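Local coordinates for protein GlcNAc Inducible Gene 2, GIG2 (Candida albicans, PDB 6AKZ) that binds an iron(III) ion in a cupin-type fold and is probably an oxygenase of the DUF1479 family, encoded by an N-acetylglucosamine-inducible gene, at residues Y284-E296 with D302-G314. Residues are numbered along the deposited sequence; the frame is centred on the assembly and turned at random.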
ATOM      1  N   TYR A 284       9.221 -14.148   5.767  1.00 14.41           N
ATOM      2  CA  TYR A 284       9.224 -14.311   7.215  1.00 14.25           C
ATOM      3  C   TYR A 284       7.828 -14.166   7.796  1.00 15.36           C
ATOM      4  O   TYR A 284       7.350 -15.021   8.568  1.00 15.07           O
ATOM      5  CB  TYR A 284      10.129 -13.245   7.831  1.00 14.78           C
ATOM      6  CG  TYR A 284      10.257 -13.346   9.334  1.00 16.19           C
ATOM      7  CD1 TYR A 284      11.190 -14.202   9.956  1.00 15.56           C
ATOM      8  CD2 TYR A 284       9.439 -12.560  10.150  1.00 15.14           C
ATOM      9  CE1 TYR A 284      11.283 -14.247  11.359  1.00 15.42           C
ATOM     10  CE2 TYR A 284       9.544 -12.612  11.534  1.00 18.37           C
ATOM     11  CZ  TYR A 284      10.470 -13.427  12.125  1.00 16.96           C
ATOM     12  OH  TYR A 284      10.527 -13.423  13.517  1.00 16.94           O
ATOM     13  N   ILE A 285       7.118 -13.156   7.336  1.00 13.36           N
ATOM     14  CA  ILE A 285       5.775 -12.843   7.824  1.00 14.31           C
ATOM     15  C   ILE A 285       4.861 -13.999   7.490  1.00 15.70           C
ATOM     16  O   ILE A 285       4.148 -14.449   8.395  1.00 16.76           O
ATOM     17  CB  ILE A 285       5.238 -11.519   7.278  1.00 14.32           C
ATOM     18  CG1 ILE A 285       6.012 -10.383   7.987  1.00 14.67           C
ATOM     19  CG2 ILE A 285       3.763 -11.282   7.534  1.00 13.75           C
ATOM     20  CD1 ILE A 285       6.024  -9.038   7.310  1.00 16.24           C
ATOM     21  N   MET A 286       4.839 -14.406   6.224  1.00 14.92           N
ATOM     22  CA  MET A 286       3.892 -15.456   5.805  1.00 15.89           C
ATOM     23  C   MET A 286       4.112 -16.768   6.500  1.00 16.72           C
ATOM     24  O   MET A 286       3.167 -17.486   6.715  1.00 15.81           O
ATOM     25  CB  MET A 286       3.854 -15.660   4.299  1.00 14.80           C
ATOM     26  CG  MET A 286       3.355 -14.411   3.554  1.00 14.20           C
ATOM     27  SD  MET A 286       1.846 -13.577   4.171  1.00 16.37           S
ATOM     28  CE  MET A 286       0.634 -14.891   4.047  1.00 17.04           C
ATOM     29  N   LEU A 287       5.363 -17.117   6.731  1.00 16.68           N
ATOM     30  CA  LEU A 287       5.679 -18.338   7.455  1.00 18.31           C
ATOM     31  C   LEU A 287       5.667 -18.248   8.961  1.00 19.65           C
ATOM     32  O   LEU A 287       5.654 -19.296   9.636  1.00 22.59           O
ATOM     33  CB  LEU A 287       7.036 -18.889   7.005  1.00 15.81           C
ATOM     34  CG  LEU A 287       7.159 -19.317   5.545  1.00 16.63           C
ATOM     35  CD1 LEU A 287       8.541 -19.777   5.187  1.00 17.07           C
ATOM     36  CD2 LEU A 287       6.202 -20.410   5.196  1.00 17.06           C
ATOM     37  N   ARG A 288       5.675 -17.056   9.518  1.00 19.88           N
ATOM     38  CA  ARG A 288       5.693 -16.911  10.978  1.00 19.99           C
ATOM     39  C   ARG A 288       4.588 -17.679  11.792  1.00 21.05           C
ATOM     40  O   ARG A 288       4.921 -18.206  12.861  1.00 20.78           O
ATOM     41  CB  ARG A 288       5.784 -15.470  11.398  1.00 18.09           C
ATOM     42  CG  ARG A 288       6.109 -15.255  12.869  1.00 19.29           C
ATOM     43  CD  ARG A 288       7.443 -15.779  13.304  1.00 19.33           C
ATOM     44  NE  ARG A 288       7.723 -15.326  14.695  1.00 19.58           N
ATOM     45  CZ  ARG A 288       8.707 -15.777  15.460  1.00 20.46           C
ATOM     46  NH1 ARG A 288       9.500 -16.729  15.023  1.00 20.39           N
ATOM     47  NH2 ARG A 288       8.891 -15.224  16.674  1.00 21.24           N
ATOM     48  N   PRO A 289       3.335 -17.756  11.296  1.00 22.69           N
ATOM     49  CA  PRO A 289       2.326 -18.566  12.002  1.00 21.53           C
ATOM     50  C   PRO A 289       2.684 -20.012  12.115  1.00 24.96           C
ATOM     51  O   PRO A 289       2.207 -20.645  13.052  1.00 24.24           O
ATOM     52  CB  PRO A 289       1.028 -18.335  11.207  1.00 23.08           C
ATOM     53  CG  PRO A 289       1.269 -17.024  10.488  1.00 22.88           C
ATOM     54  CD  PRO A 289       2.730 -17.066  10.131  1.00 22.54           C
ATOM     55  N   PHE A 290       3.534 -20.525  11.225  1.00 21.65           N
ATOM     56  CA  PHE A 290       3.993 -21.879  11.249  1.00 23.05           C
ATOM     57  C   PHE A 290       5.294 -22.072  12.060  1.00 25.48           C
ATOM     58  O   PHE A 290       5.660 -23.239  12.393  1.00 28.25           O
ATOM     59  CB  PHE A 290       4.251 -22.389   9.843  1.00 25.14           C
ATOM     60  CG  PHE A 290       3.042 -22.280   8.939  1.00 27.64           C
ATOM     61  CD1 PHE A 290       2.766 -21.103   8.218  1.00 26.49           C
ATOM     62  CD2 PHE A 290       2.161 -23.305   8.844  1.00 24.77           C
ATOM     63  CE1 PHE A 290       1.645 -21.000   7.445  1.00 26.48           C
ATOM     64  CE2 PHE A 290       1.031 -23.203   8.047  1.00 28.50           C
ATOM     65  CZ  PHE A 290       0.787 -22.054   7.322  1.00 27.28           C
ATOM     66  N   PHE A 291       6.033 -20.975  12.287  1.00 21.13           N
ATOM     67  CA  PHE A 291       7.324 -21.048  12.983  1.00 19.92           C
ATOM     68  C   PHE A 291       7.436 -19.974  14.018  1.00 21.77           C
ATOM     69  O   PHE A 291       8.403 -19.205  14.015  1.00 21.64           O
ATOM     70  CB  PHE A 291       8.456 -20.943  11.966  1.00 21.33           C
ATOM     71  CG  PHE A 291       8.467 -22.040  10.941  1.00 22.64           C
ATOM     72  CD1 PHE A 291       8.949 -23.316  11.256  1.00 24.88           C
ATOM     73  CD2 PHE A 291       8.002 -21.830   9.674  1.00 24.68           C
ATOM     74  CE1 PHE A 291       8.993 -24.328  10.311  1.00 23.51           C
ATOM     75  CE2 PHE A 291       8.048 -22.833   8.711  1.00 25.26           C
ATOM     76  CZ  PHE A 291       8.527 -24.105   9.035  1.00 26.55           C
ATOM     77  N   TRP A 292       6.398 -19.880  14.869  1.00 20.31           N
ATOM     78  CA  TRP A 292       6.220 -18.781  15.787  1.00 23.53           C
ATOM     79  C   TRP A 292       6.979 -19.073  17.060  1.00 24.42           C
ATOM     80  O   TRP A 292       7.198 -18.142  17.811  1.00 27.84           O
ATOM     81  CB  TRP A 292       4.731 -18.512  16.152  1.00 24.88           C
ATOM     82  CG  TRP A 292       4.042 -19.673  16.808  1.00 29.26           C
ATOM     83  CD1 TRP A 292       3.373 -20.682  16.185  1.00 31.17           C
ATOM     84  CD2 TRP A 292       3.982 -19.965  18.227  1.00 31.48           C
ATOM     85  NE1 TRP A 292       2.917 -21.606  17.107  1.00 37.75           N
ATOM     86  CE2 TRP A 292       3.273 -21.193  18.369  1.00 34.06           C
ATOM     87  CE3 TRP A 292       4.476 -19.330  19.379  1.00 31.86           C
ATOM     88  CZ2 TRP A 292       3.009 -21.763  19.620  1.00 33.15           C
ATOM     89  CZ3 TRP A 292       4.233 -19.902  20.612  1.00 33.30           C
ATOM     90  CH2 TRP A 292       3.499 -21.116  20.720  1.00 30.70           C
ATOM     91  N   LYS A 293       7.324 -20.339  17.313  1.00 24.56           N
ATOM     92  CA  LYS A 293       8.070 -20.725  18.543  1.00 27.27           C
ATOM     93  C   LYS A 293       9.563 -20.724  18.332  1.00 26.83           C
ATOM     94  O   LYS A 293      10.092 -21.555  17.620  1.00 24.39           O
ATOM     95  CB  LYS A 293       7.600 -22.084  19.007  1.00 33.37           C
ATOM     96  CG  LYS A 293       8.097 -22.464  20.387  1.00 39.45           C
ATOM     97  CD  LYS A 293       6.980 -22.491  21.416  1.00 43.32           C
ATOM     98  CE  LYS A 293       7.516 -22.440  22.847  1.00 49.63           C
ATOM     99  NZ  LYS A 293       8.437 -23.557  23.229  1.00 50.97           N
ATOM    100  N   ASP A 294      10.265 -19.746  18.897  1.00 26.16           N
ATOM    101  CA  ASP A 294      11.719 -19.689  18.735  1.00 26.76           C
ATOM    102  C   ASP A 294      12.337 -20.654  19.739  1.00 26.65           C
ATOM    103  O   ASP A 294      11.884 -20.697  20.870  1.00 28.96           O
ATOM    104  CB  ASP A 294      12.218 -18.271  18.988  1.00 25.01           C
ATOM    105  CG  ASP A 294      11.567 -17.286  18.030  1.00 25.49           C
ATOM    106  OD1 ASP A 294      11.663 -17.571  16.810  1.00 22.25           O
ATOM    107  OD2 ASP A 294      10.845 -16.406  18.503  1.00 24.43           O
ATOM    108  N   PRO A 295      13.313 -21.443  19.321  1.00 28.92           N
ATOM    109  CA  PRO A 295      13.843 -22.436  20.261  1.00 28.42           C
ATOM    110  C   PRO A 295      14.757 -21.856  21.310  1.00 31.12           C
ATOM    111  O   PRO A 295      15.596 -20.979  21.033  1.00 31.71           O
ATOM    112  CB  PRO A 295      14.670 -23.353  19.372  1.00 30.61           C
ATOM    113  CG  PRO A 295      14.994 -22.584  18.157  1.00 30.17           C
ATOM    114  CD  PRO A 295      13.861 -21.637  17.965  1.00 29.26           C
ATOM    115  N   GLU A 296      14.700 -22.457  22.496  1.00 37.66           N
ATOM    116  CA  GLU A 296      15.611 -22.099  23.605  1.00 38.42           C
ATOM    117  C   GLU A 296      17.088 -22.226  23.267  1.00 35.53           C
ATOM    118  O   GLU A 296      17.883 -21.433  23.730  1.00 38.92           O
ATOM    119  CB  GLU A 296      15.292 -22.928  24.842  1.00 46.81           C
ATOM    120  CG  GLU A 296      13.854 -22.759  25.306  1.00 51.20           C
ATOM    121  CD  GLU A 296      13.723 -22.614  26.807  1.00 59.72           C
ATOM    122  OE1 GLU A 296      14.431 -23.342  27.540  1.00 68.17           O
ATOM    123  OE2 GLU A 296      12.915 -21.767  27.250  1.00 64.21           O
ATOM    124  N   ASP A 302      16.944 -26.050  15.085  1.00 30.95           N
ATOM    125  CA  ASP A 302      15.939 -26.604  15.987  1.00 33.24           C
ATOM    126  C   ASP A 302      14.502 -26.096  15.815  1.00 35.47           C
ATOM    127  O   ASP A 302      13.625 -26.534  16.554  1.00 34.45           O
ATOM    128  CB  ASP A 302      16.336 -26.318  17.458  1.00 40.81           C
ATOM    129  CG  ASP A 302      17.592 -27.089  17.917  1.00 41.64           C
ATOM    130  OD1 ASP A 302      17.952 -28.122  17.330  1.00 45.09           O
ATOM    131  OD2 ASP A 302      18.238 -26.624  18.869  1.00 38.35           O
ATOM    132  N   TYR A 303      14.225 -25.147  14.908  1.00 32.22           N
ATOM    133  CA  TYR A 303      12.810 -24.836  14.550  1.00 29.79           C
ATOM    134  C   TYR A 303      12.084 -26.064  14.005  1.00 27.54           C
ATOM    135  O   TYR A 303      12.654 -26.813  13.242  1.00 27.83           O
ATOM    136  CB  TYR A 303      12.725 -23.723  13.453  1.00 25.31           C
ATOM    137  CG  TYR A 303      12.906 -22.354  14.013  1.00 22.45           C
ATOM    138  CD1 TYR A 303      11.834 -21.649  14.505  1.00 20.84           C
ATOM    139  CD2 TYR A 303      14.165 -21.788  14.076  1.00 24.64           C
ATOM    140  CE1 TYR A 303      12.011 -20.388  15.043  1.00 23.41           C
ATOM    141  CE2 TYR A 303      14.370 -20.529  14.599  1.00 25.94           C
ATOM    142  CZ  TYR A 303      13.318 -19.823  15.047  1.00 21.21           C
ATOM    143  OH  TYR A 303      13.570 -18.575  15.597  1.00 22.18           O
ATOM    144  N   GLU A 304      10.814 -26.191  14.344  1.00 29.05           N
ATOM    145  CA  GLU A 304       9.940 -27.215  13.775  1.00 33.28           C
ATOM    146  C   GLU A 304       8.589 -26.618  13.498  1.00 29.94           C
ATOM    147  O   GLU A 304       8.066 -25.856  14.272  1.00 27.72           O
ATOM    148  CB  GLU A 304       9.757 -28.385  14.764  1.00 39.70           C
ATOM    149  CG  GLU A 304      11.046 -29.174  14.935  1.00 45.82           C
ATOM    150  CD  GLU A 304      10.907 -30.316  15.922  1.00 50.58           C
ATOM    151  OE1 GLU A 304      10.911 -30.018  17.128  1.00 56.09           O
ATOM    152  OE2 GLU A 304      10.783 -31.485  15.483  1.00 51.56           O
ATOM    153  N   ILE A 305       7.983 -27.063  12.419  1.00 32.56           N
ATOM    154  CA  ILE A 305       6.741 -26.502  11.934  1.00 31.63           C
ATOM    155  C   ILE A 305       5.606 -26.754  12.872  1.00 34.27           C
ATOM    156  O   ILE A 305       5.582 -27.795  13.540  1.00 43.93           O
ATOM    157  CB  ILE A 305       6.437 -27.024  10.509  1.00 32.45           C
ATOM    158  CG1 ILE A 305       5.390 -26.139   9.844  1.00 29.01           C
ATOM    159  CG2 ILE A 305       5.975 -28.478  10.553  1.00 32.88           C
ATOM    160  CD1 ILE A 305       5.394 -26.259   8.342  1.00 27.56           C
ATOM    161  N   ASP A 306       4.713 -25.789  12.988  1.00 29.79           N
ATOM    162  CA  ASP A 306       3.496 -25.884  13.750  1.00 32.82           C
ATOM    163  C   ASP A 306       2.321 -25.805  12.757  1.00 35.02           C
ATOM    164  O   ASP A 306       1.929 -24.698  12.325  1.00 33.95           O
ATOM    165  CB  ASP A 306       3.340 -24.725  14.760  1.00 34.65           C
ATOM    166  CG  ASP A 306       1.896 -24.606  15.314  1.00 38.20           C
ATOM    167  OD1 ASP A 306       1.233 -25.656  15.449  1.00 39.68           O
ATOM    168  OD2 ASP A 306       1.393 -23.482  15.579  1.00 42.56           O
ATOM    169  N   LEU A 307       1.725 -26.966  12.450  1.00 33.50           N
ATOM    170  CA  LEU A 307       0.592 -27.005  11.561  1.00 34.63           C
ATOM    171  C   LEU A 307      -0.724 -27.123  12.264  1.00 36.89           C
ATOM    172  O   LEU A 307      -1.745 -27.257  11.605  1.00 43.34           O
ATOM    173  CB  LEU A 307       0.782 -28.120  10.555  1.00 34.26           C
ATOM    174  CG  LEU A 307       1.896 -27.814   9.542  1.00 34.52           C
ATOM    175  CD1 LEU A 307       2.358 -29.112   8.931  1.00 39.07           C
ATOM    176  CD2 LEU A 307       1.514 -26.861   8.408  1.00 25.87           C
ATOM    177  N   ILE A 308      -0.728 -26.966  13.588  1.00 36.78           N
ATOM    178  CA  ILE A 308      -1.910 -27.274  14.387  1.00 40.38           C
ATOM    179  C   ILE A 308      -2.517 -26.076  15.096  1.00 38.06           C
ATOM    180  O   ILE A 308      -3.705 -25.857  14.926  1.00 41.04           O
ATOM    181  CB  ILE A 308      -1.643 -28.398  15.450  1.00 41.41           C
ATOM    182  CG1 ILE A 308      -0.937 -29.620  14.832  1.00 43.23           C
ATOM    183  CG2 ILE A 308      -2.941 -28.806  16.124  1.00 41.30           C
ATOM    184  CD1 ILE A 308      -1.609 -30.230  13.608  1.00 44.89           C
ATOM    185  N   THR A 309      -1.767 -25.304  15.892  1.00 36.29           N
ATOM    186  CA  THR A 309      -2.451 -24.242  16.706  1.00 36.78           C
ATOM    187  C   THR A 309      -2.994 -23.165  15.767  1.00 32.54           C
ATOM    188  O   THR A 309      -2.287 -22.815  14.833  1.00 34.82           O
ATOM    189  CB  THR A 309      -1.506 -23.492  17.671  1.00 41.20           C
ATOM    190  OG1 THR A 309      -0.722 -22.543  16.914  1.00 42.19           O
ATOM    191  CG2 THR A 309      -0.577 -24.472  18.437  1.00 39.86           C
ATOM    192  N   PRO A 310      -4.159 -22.579  16.060  1.00 33.87           N
ATOM    193  CA  PRO A 310      -4.688 -21.492  15.248  1.00 30.91           C
ATOM    194  C   PRO A 310      -4.028 -20.139  15.608  1.00 23.56           C
ATOM    195  O   PRO A 310      -4.712 -19.165  15.857  1.00 31.67           O
ATOM    196  CB  PRO A 310      -6.159 -21.500  15.637  1.00 31.11           C
ATOM    197  CG  PRO A 310      -6.104 -21.784  17.098  1.00 33.33           C
ATOM    198  CD  PRO A 310      -5.021 -22.817  17.240  1.00 33.65           C
ATOM    199  N   LYS A 311      -2.711 -20.091  15.647  1.00 25.39           N
ATOM    200  CA  LYS A 311      -1.994 -18.846  16.008  1.00 26.68           C
ATOM    201  C   LYS A 311      -1.597 -18.165  14.698  1.00 22.04           C
ATOM    202  O   LYS A 311      -0.908 -18.757  13.876  1.00 23.24           O
ATOM    203  CB  LYS A 311      -0.759 -19.136  16.870  1.00 27.93           C
ATOM    204  CG  LYS A 311      -1.188 -19.582  18.294  1.00 30.08           C
ATOM    205  CD  LYS A 311      -0.007 -19.757  19.193  1.00 32.12           C
ATOM    206  CE  LYS A 311      -0.400 -20.488  20.461  1.00 34.75           C
ATOM    207  NZ  LYS A 311      -1.467 -19.782  21.227  1.00 36.50           N
ATOM    208  N   PHE A 312      -2.071 -16.944  14.544  1.00 23.61           N
ATOM    209  CA  PHE A 312      -1.693 -16.028  13.459  1.00 24.11           C
ATOM    210  C   PHE A 312      -1.249 -14.731  14.131  1.00 19.32           C
ATOM    211  O   PHE A 312      -2.052 -13.816  14.388  1.00 21.29           O
ATOM    212  CB  PHE A 312      -2.859 -15.868  12.492  1.00 23.64           C
ATOM    213  CG  PHE A 312      -2.977 -17.006  11.560  1.00 26.16           C
ATOM    214  CD1 PHE A 312      -3.679 -18.178  11.931  1.00 25.35           C
ATOM    215  CD2 PHE A 312      -2.311 -16.992  10.356  1.00 25.26           C
ATOM    216  CE1 PHE A 312      -3.711 -19.273  11.079  1.00 25.22           C
ATOM    217  CE2 PHE A 312      -2.361 -18.096   9.494  1.00 24.10           C
ATOM    218  CZ  PHE A 312      -3.057 -19.247   9.870  1.00 26.14           C
ATOM    219  N   PRO A 313       0.005 -14.719  14.581  1.00 18.58           N
ATOM    220  CA  PRO A 313       0.431 -13.623  15.430  1.00 19.84           C
ATOM    221  C   PRO A 313       0.340 -12.234  14.796  1.00 21.26           C
ATOM    222  O   PRO A 313       0.580 -12.091  13.577  1.00 19.35           O
ATOM    223  CB  PRO A 313       1.870 -13.974  15.758  1.00 21.60           C
ATOM    224  CG  PRO A 313       2.113 -15.371  15.301  1.00 22.56           C
ATOM    225  CD  PRO A 313       1.073 -15.690  14.287  1.00 18.84           C
ATOM    226  N   GLY A 314      -0.084 -11.259  15.590  1.00 21.63           N
ATOM    227  CA  GLY A 314      -0.252  -9.873  15.134  1.00 22.69           C
ATOM    228  C   GLY A 314      -1.540  -9.591  14.367  1.00 20.83           C
ATOM    229  O   GLY A 314      -1.743  -8.466  13.906  1.00 21.46           O
TER
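Beyond helix 278-287 the chain runs through Pro-289 to Trp-292 and doubles back, and the carboxylate of Asp-306, whose OD1 closes an Asx turn, receives the Trp-292 indole on OD2. NE1 of Trp-292 donates to OD2 of Asp-306 (2.9 Å); the acceptor lies in the indole plane but is itself approached from above the carboxylate, the two planes being 75° apart. With CG anti to the backbone N (chi1 165°), Asp-306 presents OD1 to the amides of Ile-308 and Thr-309, while OD2 also takes the hydroxyl of Thr-309 (OG1 to OD2, 2.7 Å) and a salt bridge from Lys-23 of helix 18-26. Both carboxylate oxygens are thus gripped by several donors, which would probably stabilise the ionised form. The same residue ties the backbones together, Asp-306 N donating to Phe-290 O at 2.8 Å.

Lys-311 lays its aliphatic chain over one face of the indole, CD 3.9 Å from the centroid of the six-membered ring of Trp-292, and sends NZ on to Asp-14 and the carbonyl of Pro-12. Nearby, CB of Pro-289 sits over the face of the Phe-312 ring, the two side chains crossing nearly at right angles. CD2 of Leu-307 meets the edge of the Phe-290 ring, whereas Ile-305 packs against CE1 and CZ of Phe-291.

In this long connection from helix 278-287 to strand 322-323 of the cupin-clan fold, away from the iron site, a second polar cluster lies near the turn between the two segments. Arg-288 forms a two-pronged salt bridge with Asp-294, NH1 to OD1 and NH2 to OD2, while its NE donates to the carbonyl of Phe-327. Tyr-303 OH adds a very short bond to OD1 of Asp-294 (2.5 Å). CD of Pro-295 rests over the Tyr-303 ring, 3.5 Å from its centroid.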